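Ribosome-inactivating protein 3 (Zea mays, PDB 2PQG) belongs to the plant ribosome-inactivating proteins and folds as a single chain that combines a mixed beta sheet with many helices. Local coordinates at residues D32-I36 against A227-A231; P48-T54 against L65-D70; D134-K139 against Q170-K176. All blocks are in the same frame, centred on the assembly; numbering follows the deposited sequence.

Contact 1. Residues D32-I36 against A227-A231; sequences DHKGI and AFEWA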
loop_
_atom_site.group_PDB
_atom_site.type_symbol
_atom_site.label_atom_id
_atom_site.label_comp_id
_atom_site.label_asym_id
_atom_site.label_seq_id
_atom_site.Cartn_x
_atom_site.Cartn_y
_atom_site.Cartn_z
ATOM N N ASP A 32 21.739 3.385 8.641
ATOM C CA ASP A 32 22.522 3.788 7.489
ATOM C C ASP A 32 23.545 2.694 7.207
ATOM O O ASP A 32 24.466 2.485 7.991
ATOM C CB ASP A 32 23.218 5.123 7.763
ATOM C CG ASP A 32 23.964 5.654 6.549
ATOM O OD1 ASP A 32 24.537 6.763 6.631
ATOM O OD2 ASP A 32 23.983 4.964 5.507
ATOM N N HIS A 33 23.360 1.978 6.100
ATOM C CA HIS A 33 24.277 0.912 5.705
ATOM C C HIS A 33 25.237 1.490 4.667
ATOM O O HIS A 33 24.811 2.177 3.735
ATOM C CB HIS A 33 23.504 -0.257 5.090
ATOM C CG HIS A 33 24.266 -1.552 5.065
ATOM N ND1 HIS A 33 24.141 -2.505 6.048
ATOM C CD2 HIS A 33 25.140 -2.055 4.158
ATOM C CE1 HIS A 33 24.904 -3.549 5.750
ATOM N NE2 HIS A 33 25.517 -3.300 4.610
ATOM N N LYS A 34 26.529 1.218 4.833
ATOM C CA LYS A 34 27.542 1.714 3.905
ATOM C C LYS A 34 27.321 1.081 2.528
ATOM O O LYS A 34 27.091 -0.127 2.425
ATOM C CB LYS A 34 28.943 1.364 4.426
ATOM C CG LYS A 34 30.089 1.921 3.588
ATOM C CD LYS A 34 31.369 1.105 3.765
ATOM C CE LYS A 34 32.206 1.574 4.946
ATOM N NZ LYS A 34 31.459 1.542 6.231
ATOM N N GLY A 35 27.377 1.892 1.477
ATOM C CA GLY A 35 27.184 1.359 0.139
ATOM C C GLY A 35 25.736 1.299 -0.302
ATOM O O GLY A 35 25.444 0.937 -1.440
ATOM N N ILE A 36 24.826 1.650 0.599
ATOM C CA ILE A 36 23.400 1.644 0.301
ATOM C C ILE A 36 22.849 3.065 0.474
ATOM O O ILE A 36 22.691 3.544 1.599
ATOM C CB ILE A 36 22.639 0.672 1.246
ATOM C CG1 ILE A 36 23.219 -0.737 1.111
ATOM C CG2 ILE A 36 21.159 0.641 0.896
ATOM C CD1 ILE A 36 22.475 -1.807 1.909
ATOM N N ALA A 227 20.131 -4.061 -3.621
ATOM C CA ALA A 227 20.662 -2.881 -2.952
ATOM C C ALA A 227 21.837 -3.304 -2.085
ATOM O O ALA A 227 22.882 -2.648 -2.066
ATOM C CB ALA A 227 19.586 -2.227 -2.103
ATOM N N PHE A 228 21.657 -4.415 -1.376
ATOM C CA PHE A 228 22.700 -4.952 -0.505
ATOM C C PHE A 228 23.858 -5.569 -1.295
ATOM O O PHE A 228 25.020 -5.453 -0.895
ATOM C CB PHE A 228 22.115 -5.995 0.452
ATOM C CG PHE A 228 21.492 -5.400 1.689
ATOM C CD1 PHE A 228 20.280 -4.712 1.628
ATOM C CD2 PHE A 228 22.128 -5.526 2.922
ATOM C CE1 PHE A 228 19.718 -4.154 2.776
ATOM C CE2 PHE A 228 21.575 -4.970 4.072
ATOM C CZ PHE A 228 20.366 -4.287 4.001
ATOM N N GLU A 229 23.543 -6.223 -2.411
ATOM C CA GLU A 229 24.581 -6.822 -3.242
ATOM C C GLU A 229 25.475 -5.739 -3.846
ATOM O O GLU A 229 26.682 -5.932 -3.983
ATOM C CB GLU A 229 23.969 -7.649 -4.374
ATOM C CG GLU A 229 25.006 -8.110 -5.396
ATOM C CD GLU A 229 24.442 -9.025 -6.468
ATOM O OE1 GLU A 229 25.172 -9.290 -7.450
ATOM O OE2 GLU A 229 23.283 -9.482 -6.331
ATOM N N TRP A 230 24.871 -4.608 -4.215
ATOM C CA TRP A 230 25.617 -3.506 -4.806
ATOM C C TRP A 230 26.432 -2.772 -3.761
ATOM O O TRP A 230 27.343 -2.003 -4.089
ATOM C CB TRP A 230 24.678 -2.548 -5.555
ATOM C CG TRP A 230 24.398 -2.993 -6.963
ATOM C CD1 TRP A 230 25.280 -3.561 -7.838
ATOM C CD2 TRP A 230 23.159 -2.869 -7.667
ATOM N NE1 TRP A 230 24.666 -3.798 -9.046
ATOM C CE2 TRP A 230 23.363 -3.384 -8.969
ATOM C CE3 TRP A 230 21.897 -2.370 -7.326
ATOM C CZ2 TRP A 230 22.351 -3.416 -9.929
ATOM C CZ3 TRP A 230 20.888 -2.403 -8.286
ATOM C CH2 TRP A 230 21.125 -2.925 -9.571
ATOM N N ALA A 231 26.091 -2.994 -2.496
ATOM C CA ALA A 231 26.840 -2.406 -1.390
ATOM C C ALA A 231 28.208 -3.134 -1.378
ATOM O O ALA A 231 29.251 -2.525 -1.135
ATOM C CB ALA A 231 26.129 -2.662 -0.072
HETATM O O HOH W 1 23.528 -0.438 -2.887
#
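G35 O accepts a hydrogen bond from a water 2.8 Å away that also donates to A227 O, although that second leg is modelled doubtfully short. No direct hydrogen bond joins the type II turn H33-I36 to helix 220-232, and the rest of the contact is largely van der Waals and aromatic. I36 makes the turn's most extensive contact. With CG1 beside the backbone N (chi1 -58°) and the chain then extended, CD1 is set over the middle of the F228 ring, 3.5 Å from its centroid and only 6° off the normal, a clear CH-pi contact. F228 directs an edge at a face of the H33 imidazole, the planes inclined at 50°. The atom leading this edge-to-face pair is F228 CE2, 4.0 Å from H33 CE1 and nearer the rim of the imidazole than its centre. A231 CB, one helical turn on from A227, lies 3.7 Å from I36 CG1 and also touches K34 O. Lacking a side chain, G35 lets G35 CA come within 4.1 Å of A231 CA. The chemistry implies a turn held by a CH-pi contact, an edge-to-face pair and aliphatic packing, plus a less certain water link.

Contact 2. Residues P48-T54 against L65-D70; sequences PELWLYT and LAIRMD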
loop_
_atom_site.group_PDB
_atom_site.type_symbol
_atom_site.label_atom_id
_atom_site.label_comp_id
_atom_site.label_asym_id
_atom_site.label_seq_id
_atom_site.Cartn_x
_atom_site.Cartn_y
_atom_site.Cartn_z
ATOM N N PRO A 48 5.278 -7.723 14.106
ATOM C CA PRO A 48 5.609 -6.332 13.799
ATOM C C PRO A 48 5.953 -5.687 15.139
ATOM O O PRO A 48 5.153 -5.731 16.088
ATOM C CB PRO A 48 4.331 -5.805 13.190
ATOM C CG PRO A 48 3.755 -7.005 12.506
ATOM C CD PRO A 48 4.075 -8.180 13.393
ATOM N N GLU A 49 7.111 -5.038 15.205
ATOM C CA GLU A 49 7.616 -4.452 16.429
ATOM C C GLU A 49 7.525 -2.942 16.555
ATOM O O GLU A 49 7.634 -2.394 17.658
ATOM C CB GLU A 49 9.044 -4.971 16.622
ATOM N N LEU A 50 7.401 -2.286 15.410
ATOM C CA LEU A 50 7.134 -0.860 15.391
ATOM C C LEU A 50 6.036 -0.659 14.339
ATOM O O LEU A 50 6.071 -1.225 13.240
ATOM C CB LEU A 50 8.350 0.018 15.053
ATOM C CG LEU A 50 9.393 0.072 16.160
ATOM C CD1 LEU A 50 10.773 0.133 15.518
ATOM C CD2 LEU A 50 9.147 1.262 17.075
ATOM N N TRP A 51 5.037 0.137 14.695
ATOM C CA TRP A 51 3.910 0.404 13.811
ATOM C C TRP A 51 3.764 1.844 13.365
ATOM O O TRP A 51 3.919 2.771 14.175
ATOM C CB TRP A 51 2.608 -0.007 14.485
ATOM C CG TRP A 51 2.428 -1.489 14.675
ATOM C CD1 TRP A 51 2.885 -2.250 15.703
ATOM C CD2 TRP A 51 1.757 -2.386 13.779
ATOM N NE1 TRP A 51 2.542 -3.569 15.508
ATOM C CE2 TRP A 51 1.851 -3.679 14.331
ATOM C CE3 TRP A 51 1.090 -2.218 12.558
ATOM C CZ2 TRP A 51 1.307 -4.800 13.707
ATOM C CZ3 TRP A 51 0.549 -3.338 11.938
ATOM C CH2 TRP A 51 0.664 -4.612 12.516
ATOM N N LEU A 52 3.515 2.033 12.069
ATOM C CA LEU A 52 3.247 3.365 11.539
ATOM C C LEU A 52 1.719 3.420 11.345
ATOM O O LEU A 52 1.119 2.563 10.684
ATOM C CB LEU A 52 3.923 3.625 10.186
ATOM C CG LEU A 52 3.283 4.733 9.333
ATOM C CD1 LEU A 52 3.247 6.047 10.094
ATOM C CD2 LEU A 52 4.072 4.880 8.040
ATOM N N TYR A 53 1.086 4.412 11.959
ATOM C CA TYR A 53 -0.358 4.613 11.853
ATOM C C TYR A 53 -0.642 5.877 11.060
ATOM O O TYR A 53 -0.279 6.977 11.481
ATOM C CB TYR A 53 -0.998 4.788 13.223
ATOM C CG TYR A 53 -1.342 3.502 13.913
ATOM C CD1 TYR A 53 -0.398 2.490 14.046
ATOM C CD2 TYR A 53 -2.611 3.301 14.456
ATOM C CE1 TYR A 53 -0.705 1.303 14.708
ATOM C CE2 TYR A 53 -2.932 2.115 15.121
ATOM C CZ TYR A 53 -1.972 1.121 15.241
ATOM O OH TYR A 53 -2.273 -0.055 15.889
ATOM N N THR A 54 -1.282 5.727 9.907
ATOM C CA THR A 54 -1.608 6.890 9.113
ATOM C C THR A 54 -3.112 7.065 9.091
ATOM O O THR A 54 -3.855 6.173 8.692
ATOM C CB THR A 54 -1.038 6.784 7.671
ATOM O OG1 THR A 54 -1.575 5.636 7.005
ATOM C CG2 THR A 54 0.470 6.659 7.721
ATOM N N LEU A 65 -4.819 3.619 9.070
ATOM C CA LEU A 65 -4.159 2.470 8.447
ATOM C C LEU A 65 -3.062 1.918 9.360
ATOM O O LEU A 65 -2.223 2.669 9.852
ATOM C CB LEU A 65 -3.538 2.876 7.103
ATOM C CG LEU A 65 -4.414 3.493 6.006
ATOM C CD1 LEU A 65 -3.530 3.832 4.803
ATOM C CD2 LEU A 65 -5.527 2.537 5.605
ATOM N N ALA A 66 -3.075 0.611 9.595
ATOM C CA ALA A 66 -2.060 -0.020 10.442
ATOM C C ALA A 66 -0.943 -0.570 9.558
ATOM O O ALA A 66 -1.113 -1.598 8.896
ATOM C CB ALA A 66 -2.682 -1.154 11.257
ATOM N N ILE A 67 0.204 0.102 9.561
ATOM C CA ILE A 67 1.325 -0.309 8.727
ATOM C C ILE A 67 2.562 -0.787 9.486
ATOM O O ILE A 67 3.038 -0.118 10.395
ATOM C CB ILE A 67 1.748 0.847 7.797
ATOM C CG1 ILE A 67 0.591 1.212 6.868
ATOM C CG2 ILE A 67 2.974 0.460 6.998
ATOM C CD1 ILE A 67 0.772 2.542 6.158
ATOM N N ARG A 68 3.085 -1.947 9.097
ATOM C CA ARG A 68 4.289 -2.487 9.728
ATOM C C ARG A 68 5.452 -1.597 9.334
ATOM O O ARG A 68 5.585 -1.225 8.172
ATOM C CB ARG A 68 4.601 -3.897 9.221
ATOM C CG ARG A 68 3.539 -4.935 9.461
ATOM C CD ARG A 68 3.934 -6.250 8.798
ATOM N NE ARG A 68 5.213 -6.767 9.285
ATOM C CZ ARG A 68 5.376 -7.978 9.808
ATOM N NH1 ARG A 68 4.337 -8.800 9.913
ATOM N NH2 ARG A 68 6.576 -8.368 10.226
ATOM N N MET A 69 6.301 -1.257 10.291
ATOM C CA MET A 69 7.459 -0.425 9.994
ATOM C C MET A 69 8.540 -1.222 9.276
ATOM O O MET A 69 9.247 -0.680 8.428
ATOM C CB MET A 69 8.030 0.158 11.282
ATOM C CG MET A 69 7.523 1.536 11.585
ATOM S SD MET A 69 8.376 2.706 10.526
ATOM C CE MET A 69 9.693 3.145 11.615
ATOM N N ASP A 70 8.659 -2.509 9.597
ATOM C CA ASP A 70 9.693 -3.323 8.976
ATOM C C ASP A 70 9.596 -3.497 7.453
ATOM O O ASP A 70 10.611 -3.424 6.764
ATOM C CB ASP A 70 9.821 -4.693 9.680
ATOM C CG ASP A 70 8.493 -5.401 9.871
ATOM O OD1 ASP A 70 7.540 -5.110 9.122
ATOM O OD2 ASP A 70 8.415 -6.268 10.770
#
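An antiparallel beta hairpin, strands 51-57 and 62-68 within the mixed sheet, brings L52 opposite I67 and T54 opposite L65 as hydrogen-bonded pairs. L52 N gives a bond of 2.8 Å to I67 O with an angle of 165° at the hydrogen, and I67 N returns one to L52 O. At the other pair L65 N lies 2.8 Å from T54 O, while T54 N meets a lone pair of L65 O in the carbonyl plane. Beyond the strand end, M69 N still reaches L50 O at 3.0 Å. W51, Y53, A66 and R68 point to one face of the sheet; there the indole lies alongside its neighbour strand, W51 CZ3 being 4.0 Å from A66 CB. R68 bends at chi3 (59°) and lays its guanidinium against the proline ring, P48 CG standing over one face toward the rim. The same group grips D70 side-on: R68 NE is 2.9 Å from D70 OD1, in the guanidinium plane, and R68 NH2 is 2.8 Å from D70 OD2. On the other face, beside helix 15-27, T54 OG1 is buried against L65 CB without a polar partner in the model. The side-on grip of D70, with K45 O as a second acceptor for R68 NH2, would fix the guanidinium's rotation, presenting a flat face to P48 where the regular pairing stops.

Contact 3. Residues D134-K139 against Q170-K176; sequences DLAKKK and QADTKSK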
loop_
_atom_site.group_PDB
_atom_site.type_symbol
_atom_site.label_atom_id
_atom_site.label_comp_id
_atom_site.label_asym_id
_atom_site.label_seq_id
_atom_site.Cartn_x
_atom_site.Cartn_y
_atom_site.Cartn_z
ATOM N N ASP A 134 -15.527 5.301 1.558
ATOM C CA ASP A 134 -16.106 3.984 1.326
ATOM C C ASP A 134 -15.729 3.025 2.453
ATOM O O ASP A 134 -16.600 2.401 3.063
ATOM C CB ASP A 134 -15.591 3.421 0.000
ATOM C CG ASP A 134 -16.513 2.375 -0.593
ATOM O OD1 ASP A 134 -17.009 1.507 0.153
ATOM O OD2 ASP A 134 -16.734 2.419 -1.820
ATOM N N LEU A 135 -14.429 2.909 2.720
ATOM C CA LEU A 135 -13.931 2.012 3.762
ATOM C C LEU A 135 -14.338 2.427 5.176
ATOM O O LEU A 135 -14.394 1.593 6.087
ATOM C CB LEU A 135 -12.403 1.886 3.660
ATOM C CG LEU A 135 -11.919 1.182 2.388
ATOM C CD1 LEU A 135 -10.401 1.240 2.318
ATOM C CD2 LEU A 135 -12.418 -0.272 2.369
ATOM N N ALA A 136 -14.620 3.713 5.361
ATOM C CA ALA A 136 -15.044 4.209 6.666
ATOM C C ALA A 136 -16.368 3.550 7.003
ATOM O O ALA A 136 -16.790 3.548 8.154
ATOM C CB ALA A 136 -15.214 5.717 6.635
ATOM N N LYS A 137 -17.022 2.996 5.985
ATOM C CA LYS A 137 -18.302 2.322 6.165
ATOM C C LYS A 137 -18.207 0.812 5.999
ATOM O O LYS A 137 -19.246 0.162 5.884
ATOM C CB LYS A 137 -19.337 2.815 5.158
ATOM C CG LYS A 137 -19.258 4.270 4.834
ATOM C CD LYS A 137 -20.545 4.721 4.190
ATOM C CE LYS A 137 -20.544 6.221 3.990
ATOM N NZ LYS A 137 -21.904 6.789 4.198
ATOM N N LYS A 138 -16.996 0.250 5.975
ATOM C CA LYS A 138 -16.875 -1.197 5.811
ATOM C C LYS A 138 -17.930 -1.860 6.665
ATOM O O LYS A 138 -18.004 -1.667 7.878
ATOM C CB LYS A 138 -15.505 -1.729 6.223
ATOM C CG LYS A 138 -15.425 -3.252 6.133
ATOM C CD LYS A 138 -15.079 -3.731 4.740
ATOM C CE LYS A 138 -15.697 -5.091 4.464
ATOM N NZ LYS A 138 -15.516 -6.047 5.587
ATOM N N LYS A 139 -18.750 -2.649 5.995
ATOM C CA LYS A 139 -19.862 -3.349 6.605
ATOM C C LYS A 139 -19.497 -4.796 6.804
ATOM O O LYS A 139 -18.596 -5.320 6.157
ATOM C CB LYS A 139 -21.061 -3.274 5.662
ATOM C CG LYS A 139 -20.787 -3.912 4.274
ATOM C CD LYS A 139 -19.568 -3.288 3.574
ATOM C CE LYS A 139 -19.575 -3.528 2.094
ATOM N NZ LYS A 139 -18.823 -4.742 1.676
ATOM N N GLN A 170 -16.765 -8.403 -1.540
ATOM C CA GLN A 170 -15.963 -7.217 -1.221
ATOM C C GLN A 170 -15.090 -6.782 -2.394
ATOM O O GLN A 170 -13.953 -6.328 -2.200
ATOM C CB GLN A 170 -15.039 -7.428 -0.005
ATOM C CG GLN A 170 -15.441 -8.506 0.982
ATOM C CD GLN A 170 -16.159 -7.973 2.204
ATOM O OE1 GLN A 170 -15.574 -7.272 3.028
ATOM N NE2 GLN A 170 -17.437 -8.313 2.331
ATOM N N ALA A 171 -15.608 -6.931 -3.608
ATOM C CA ALA A 171 -14.874 -6.500 -4.788
ATOM C C ALA A 171 -14.589 -5.017 -4.571
ATOM O O ALA A 171 -13.474 -4.548 -4.803
ATOM C CB ALA A 171 -15.720 -6.695 -6.057
ATOM N N ASP A 172 -15.608 -4.294 -4.106
ATOM C CA ASP A 172 -15.493 -2.859 -3.856
ATOM C C ASP A 172 -14.412 -2.536 -2.829
ATOM O O ASP A 172 -13.603 -1.632 -3.039
ATOM C CB ASP A 172 -16.837 -2.291 -3.393
ATOM C CG ASP A 172 -16.780 -0.802 -3.134
ATOM O OD1 ASP A 172 -16.431 -0.043 -4.068
ATOM O OD2 ASP A 172 -17.085 -0.395 -1.992
ATOM N N THR A 173 -14.404 -3.273 -1.724
ATOM C CA THR A 173 -13.410 -3.076 -0.687
ATOM C C THR A 173 -12.012 -3.400 -1.235
ATOM O O THR A 173 -11.079 -2.621 -1.061
ATOM C CB THR A 173 -13.699 -3.972 0.534
ATOM O OG1 THR A 173 -14.920 -3.556 1.152
ATOM C CG2 THR A 173 -12.581 -3.882 1.547
ATOM N N LYS A 174 -11.858 -4.541 -1.897
ATOM C CA LYS A 174 -10.551 -4.887 -2.448
ATOM C C LYS A 174 -10.036 -3.771 -3.344
ATOM O O LYS A 174 -8.840 -3.498 -3.396
ATOM C CB LYS A 174 -10.623 -6.166 -3.279
ATOM C CG LYS A 174 -10.907 -7.408 -2.491
ATOM C CD LYS A 174 -10.720 -8.616 -3.374
ATOM C CE LYS A 174 -11.379 -9.827 -2.777
ATOM N NZ LYS A 174 -11.617 -10.832 -3.841
ATOM N N SER A 175 -10.958 -3.135 -4.055
ATOM C CA SER A 175 -10.627 -2.067 -4.980
ATOM C C SER A 175 -10.130 -0.817 -4.272
ATOM O O SER A 175 -9.116 -0.246 -4.662
ATOM C CB SER A 175 -11.852 -1.740 -5.828
ATOM O OG SER A 175 -11.604 -0.631 -6.662
ATOM N N LYS A 176 -10.851 -0.398 -3.237
ATOM C CA LYS A 176 -10.484 0.786 -2.467
ATOM C C LYS A 176 -9.189 0.539 -1.685
ATOM O O LYS A 176 -8.345 1.435 -1.544
ATOM C CB LYS A 176 -11.624 1.147 -1.521
ATOM C CG LYS A 176 -12.918 1.515 -2.265
ATOM C CD LYS A 176 -12.679 2.736 -3.148
ATOM C CE LYS A 176 -13.917 3.194 -3.902
ATOM N NZ LYS A 176 -14.108 2.426 -5.153
HETATM O O HOH W 2 -17.515 -4.573 -0.925
#
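D134 and D172 meet carboxylate to carboxylate, coming from opposite directions with their planes 41° apart and D134 OD2 only 2.8 Å from D172 OD2. K176 lies beside this pair: K176 NZ makes a long salt bridge of 3.6 Å to D172 OD1, and stands 4.2 Å from D134 OD2, beyond salt-bridge range. Its aliphatic part also takes part, for K176 CB packs against L135 CG and CD1, at 3.9 Å from CG. The CD2 branch of that leucine touches T173 CG2 at 3.7 Å, making a small apolar patch next to the charges. Further along, the K138 chain crosses T173 at about a right angle and approaches Q170 OE1, but the model is too tight there for a bond to be claimed. K139 NZ instead uses a water, 2.9 Å away, which is weakly linked to T173 N.

Outside this shell, L177 and L180 of helix 171-189 and F77 of strand 74-78 also touch L135, while W85 takes K138 in a cation-pi contact. A type I turn from L135 to K138 brings K138 and K139 to the side of T173 and Q170, and Q170 occupies the N-cap of helix 171-189. Two acidic groups this close, with one lysine only loosely paired, would probably share a proton, and the nearby helix start may also ease their charge.

Overall arrangement
From the N terminus the chain runs through strand 2-7 and helix 15-27 to the turn at 32-36, which opens contact 1; its partner at 227-231 comes late, on helix 220-232, so this contact closes a loop of 190 residues. Contacts 2 and 3 are both nested inside it and follow each other in series. Contact 2 shuts a short hairpin in the sheet, and contact 3 later joins the end of helix 125-135 to the start of helix 171-189. Contacts 1 and 3 lie on opposite sides of the chain's centre, their own centres about 39 Å apart. Contact 2 stands about 6 Å from contact 3 and about 10 Å from contact 1, nearest atoms measured.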